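Local coordinates for ribosomal RNA small subunit methyltransferase Nep1 (Archaeoglobus fulgidus, PDB 3O7B), which probably methylates N1 of a specific pseudouridine in 16S rRNA during ribosome biogenesis, using S-adenosyl-L-methionine as methyl donor, at residues G194-H198 with G199-E203. Sequence-based numbering, arbitrary orientation.
Sequences GAFPH and GDFFE. With SAH (S-adenosyl-L-homocysteine), chain C.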
ATOM      1  N   GLY A 194       6.539 -13.328  -3.745  1.00 11.96           N
ATOM      2  CA  GLY A 194       5.918 -13.790  -2.515  1.00 12.48           C
ATOM      3  C   GLY A 194       5.112 -12.682  -1.851  1.00 13.26           C
ATOM      4  O   GLY A 194       5.527 -11.490  -1.902  1.00 13.69           O
ATOM      5  N   ALA A 195       4.004 -13.062  -1.225  1.00 13.09           N
ATOM      6  CA  ALA A 195       3.140 -12.109  -0.522  1.00 13.65           C
ATOM      7  C   ALA A 195       2.884 -12.539   0.923  1.00 14.31           C
ATOM      8  O   ALA A 195       1.762 -12.490   1.410  1.00 14.82           O
ATOM      9  CB  ALA A 195       1.818 -11.896  -1.295  1.00 13.98           C
ATOM     10  N   PHE A 196       3.947 -12.985   1.584  1.00 15.45           N
ATOM     11  CA  PHE A 196       3.885 -13.438   2.975  1.00 15.80           C
ATOM     12  C   PHE A 196       5.041 -12.741   3.709  1.00 16.04           C
ATOM     13  O   PHE A 196       5.996 -12.308   3.082  1.00 16.36           O
ATOM     14  CB  PHE A 196       4.019 -14.977   3.054  1.00 16.30           C
ATOM     15  CG  PHE A 196       5.218 -15.519   2.333  1.00 16.47           C
ATOM     16  CD1 PHE A 196       6.434 -15.691   2.997  1.00 17.93           C
ATOM     17  CD2 PHE A 196       5.163 -15.810   0.971  1.00 16.15           C
ATOM     18  CE1 PHE A 196       7.555 -16.180   2.311  1.00 18.92           C
ATOM     19  CE2 PHE A 196       6.279 -16.292   0.285  1.00 17.71           C
ATOM     20  CZ  PHE A 196       7.481 -16.471   0.951  1.00 17.76           C
ATOM     21  N   PRO A 197       4.930 -12.583   5.036  1.00 16.93           N
ATOM     22  CA  PRO A 197       5.924 -11.748   5.732  1.00 17.55           C
ATOM     23  C   PRO A 197       7.270 -12.376   6.124  1.00 17.93           C
ATOM     24  O   PRO A 197       8.269 -11.659   6.246  1.00 18.45           O
ATOM     25  CB  PRO A 197       5.183 -11.325   7.002  1.00 18.28           C
ATOM     26  CG  PRO A 197       4.238 -12.411   7.254  1.00 18.55           C
ATOM     27  CD  PRO A 197       3.840 -13.002   5.926  1.00 16.46           C
ATOM     28  N   HIS A 198       7.285 -13.690   6.350  1.00 18.20           N
ATOM     29  CA  HIS A 198       8.464 -14.367   6.924  1.00 18.50           C
ATOM     30  C   HIS A 198       8.636 -15.741   6.329  1.00 19.74           C
ATOM     31  O   HIS A 198       7.677 -16.332   5.838  1.00 19.60           O
ATOM     32  CB  HIS A 198       8.338 -14.557   8.438  1.00 18.42           C
ATOM     33  CG  HIS A 198       8.104 -13.295   9.197  1.00 19.18           C
ATOM     34  ND1 HIS A 198       9.079 -12.340   9.361  1.00 21.13           N
ATOM     35  CD2 HIS A 198       7.007 -12.842   9.846  1.00 19.29           C
ATOM     36  CE1 HIS A 198       8.588 -11.343  10.076  1.00 20.53           C
ATOM     37  NE2 HIS A 198       7.335 -11.621  10.381  1.00 19.68           N
ATOM     38  N   GLY A 199       9.857 -16.264   6.429  1.00 20.56           N
ATOM     39  CA  GLY A 199      10.140 -17.621   5.964  1.00 21.81           C
ATOM     40  C   GLY A 199      10.486 -17.682   4.491  1.00 22.38           C
ATOM     41  O   GLY A 199      10.669 -16.669   3.825  1.00 23.63           O
ATOM     42  N   ASP A 200      10.595 -18.907   3.988  1.00 23.79           N
ATOM     43  CA  ASP A 200      10.962 -19.159   2.597  1.00 24.14           C
ATOM     44  C   ASP A 200       9.796 -19.845   1.914  1.00 22.39           C
ATOM     45  O   ASP A 200       8.918 -20.358   2.587  1.00 22.58           O
ATOM     46  CB  ASP A 200      12.177 -20.085   2.541  1.00 25.61           C
ATOM     47  CG  ASP A 200      13.416 -19.441   3.118  1.00 29.80           C
ATOM     48  OD1 ASP A 200      13.763 -19.765   4.276  1.00 34.94           O
ATOM     49  OD2 ASP A 200      14.023 -18.598   2.424  1.00 35.67           O
ATOM     50  N   PHE A 201       9.797 -19.866   0.586  1.00 20.85           N
ATOM     51  CA  PHE A 201       8.753 -20.576  -0.153  1.00 19.86           C
ATOM     52  C   PHE A 201       8.677 -22.039   0.259  1.00 19.57           C
ATOM     53  O   PHE A 201       9.708 -22.672   0.506  1.00 20.06           O
ATOM     54  CB  PHE A 201       9.013 -20.514  -1.652  1.00 19.02           C
ATOM     55  CG  PHE A 201       8.927 -19.125  -2.223  1.00 18.99           C
ATOM     56  CD1 PHE A 201       7.694 -18.511  -2.391  1.00 18.74           C
ATOM     57  CD2 PHE A 201      10.071 -18.449  -2.615  1.00 20.66           C
ATOM     58  CE1 PHE A 201       7.617 -17.224  -2.927  1.00 18.90           C
ATOM     59  CE2 PHE A 201       9.997 -17.155  -3.153  1.00 20.09           C
ATOM     60  CZ  PHE A 201       8.759 -16.556  -3.311  1.00 18.43           C
ATOM     61  N   PHE A 202       7.466 -22.574   0.340  1.00 18.77           N
ATOM     62  CA  PHE A 202       7.291 -24.027   0.458  1.00 19.12           C
ATOM     63  C   PHE A 202       7.946 -24.717  -0.730  1.00 19.71           C
ATOM     64  O   PHE A 202       7.915 -24.233  -1.865  1.00 19.02           O
ATOM     65  CB  PHE A 202       5.811 -24.393   0.449  1.00 19.58           C
ATOM     66  CG  PHE A 202       5.043 -23.917   1.661  1.00 19.91           C
ATOM     67  CD1 PHE A 202       5.489 -24.192   2.962  1.00 21.35           C
ATOM     68  CD2 PHE A 202       3.833 -23.229   1.495  1.00 20.96           C
ATOM     69  CE1 PHE A 202       4.757 -23.759   4.077  1.00 23.84           C
ATOM     70  CE2 PHE A 202       3.095 -22.797   2.599  1.00 22.42           C
ATOM     71  CZ  PHE A 202       3.556 -23.061   3.896  1.00 22.68           C
ATOM     72  N   GLU A 203       8.519 -25.890  -0.478  1.00 20.34           N
ATOM     73  CA  GLU A 203       9.062 -26.688  -1.572  1.00 21.21           C
ATOM     74  C   GLU A 203       7.994 -27.011  -2.621  1.00 20.53           C
ATOM     75  O   GLU A 203       8.284 -26.982  -3.827  1.00 20.13           O
ATOM     76  CB  GLU A 203       9.731 -27.964  -1.046  1.00 22.34           C
ATOM     77  CG  GLU A 203      11.084 -27.727  -0.380  1.00 26.38           C
ATOM     78  CD  GLU A 203      12.087 -26.982  -1.270  1.00 32.06           C
ATOM     79  OE1 GLU A 203      12.128 -27.230  -2.502  1.00 34.63           O
ATOM     80  OE2 GLU A 203      12.843 -26.143  -0.726  1.00 36.01           O
TER
HETATM   81  N   SAH C 301      11.798 -14.726   2.196  1.00 36.55           N
HETATM   82  CA  SAH C 301      11.584 -13.407   2.862  1.00 36.37           C
HETATM   83  CB  SAH C 301      10.123 -13.273   3.271  1.00 36.18           C
HETATM   84  CG  SAH C 301       9.222 -12.799   2.134  1.00 34.05           C
HETATM   85  SD  SAH C 301       9.732 -11.196   1.441  1.00 30.06           S
HETATM   86  C   SAH C 301      12.502 -13.214   4.065  1.00 36.98           C
HETATM   87  O   SAH C 301      13.377 -14.043   4.325  1.00 37.52           O
HETATM   88  C5' SAH C 301       8.535 -10.930   0.105  1.00 25.07           C
HETATM   89  C4' SAH C 301       8.938 -11.325  -1.311  1.00 22.67           C
HETATM   90  O4' SAH C 301       9.751 -10.341  -1.921  1.00 20.85           O
HETATM   91  C3' SAH C 301       9.771 -12.589  -1.412  1.00 20.99           C
HETATM   92  O3' SAH C 301       8.984 -13.746  -1.280  1.00 20.37           O
HETATM   93  C2' SAH C 301      10.377 -12.433  -2.782  1.00 19.54           C
HETATM   94  O2' SAH C 301       9.430 -12.785  -3.795  1.00 18.24           O
HETATM   95  C1' SAH C 301      10.624 -10.938  -2.868  1.00 21.32           C
HETATM   96  N9  SAH C 301      11.998 -10.481  -2.527  1.00 21.03           N
HETATM   97  C8  SAH C 301      12.467 -10.086  -1.295  1.00 21.83           C
HETATM   98  N7  SAH C 301      13.764  -9.704  -1.432  1.00 20.12           N
HETATM   99  C5  SAH C 301      14.110  -9.821  -2.731  1.00 19.73           C
HETATM  100  C6  SAH C 301      15.291  -9.578  -3.422  1.00 20.96           C
HETATM  101  N6  SAH C 301      16.387  -9.121  -2.794  1.00 22.94           N
HETATM  102  N1  SAH C 301      15.340  -9.795  -4.779  1.00 21.85           N
HETATM  103  C2  SAH C 301      14.235 -10.280  -5.454  1.00 20.65           C
HETATM  104  N3  SAH C 301      13.071 -10.526  -4.761  1.00 20.80           N
HETATM  105  C4  SAH C 301      13.008 -10.315  -3.428  1.00 19.72           C
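Gly194 and Phe201 face each other across a loop that doubles back on itself, their CA atoms 7.7 Å apart, and the chain between them bends round the Phe196 ring, with the amino-acid end of S-adenosylhomocysteine lying along one side. The loop illustrates how a cofactor site can be built from backbone polar groups and lined by aromatic rings. The ring of Phe196 points into the bend, its CG set between the backbone N and the carbonyl carbon (chi1 53°), and presents its edge to one face of Phe201 in an offset edge-to-face pair with the planes at 79°. The closest atoms of this pair, Phe196 CE2 and Phe201 CE1, are 3.6 Å apart. Another part of the same edge meets the second arm of the bend, where Phe196 CE1 lies 3.5 Å from Gly199 O. That carbonyl accepts a hydrogen bond from the ligand amino nitrogen, SAH N to Gly199 O being 2.8 Å. At the other end of the loop Gly194 N donates a nearly straight bond (168°) to the ribose hydroxyl O2', 2.9 Å away, and a side chain on Gly194 would run into the neighbouring O3'. Phe201 thus has two neighbours, Phe196 over one face and, through CZ, the ribose hydroxyl O3' 3.5 Å away. Replacing Phe196 with an alanine would probably open a gap inside the bend, leaving the Phe201 face without its aromatic partner and the Gly199 carbonyl less firmly placed for the ligand amine. Lys83 makes a cation-pi contact with Phe196, and its NZ also hydrogen-bonds Asp200 O. In this SPOUT methyltransferase the loop connects strand 189-194 to helix 203-209, with Phe196 and Phe201 both touching the adjacent parallel strand 28-35 and Pro197 resting on helix 87-98.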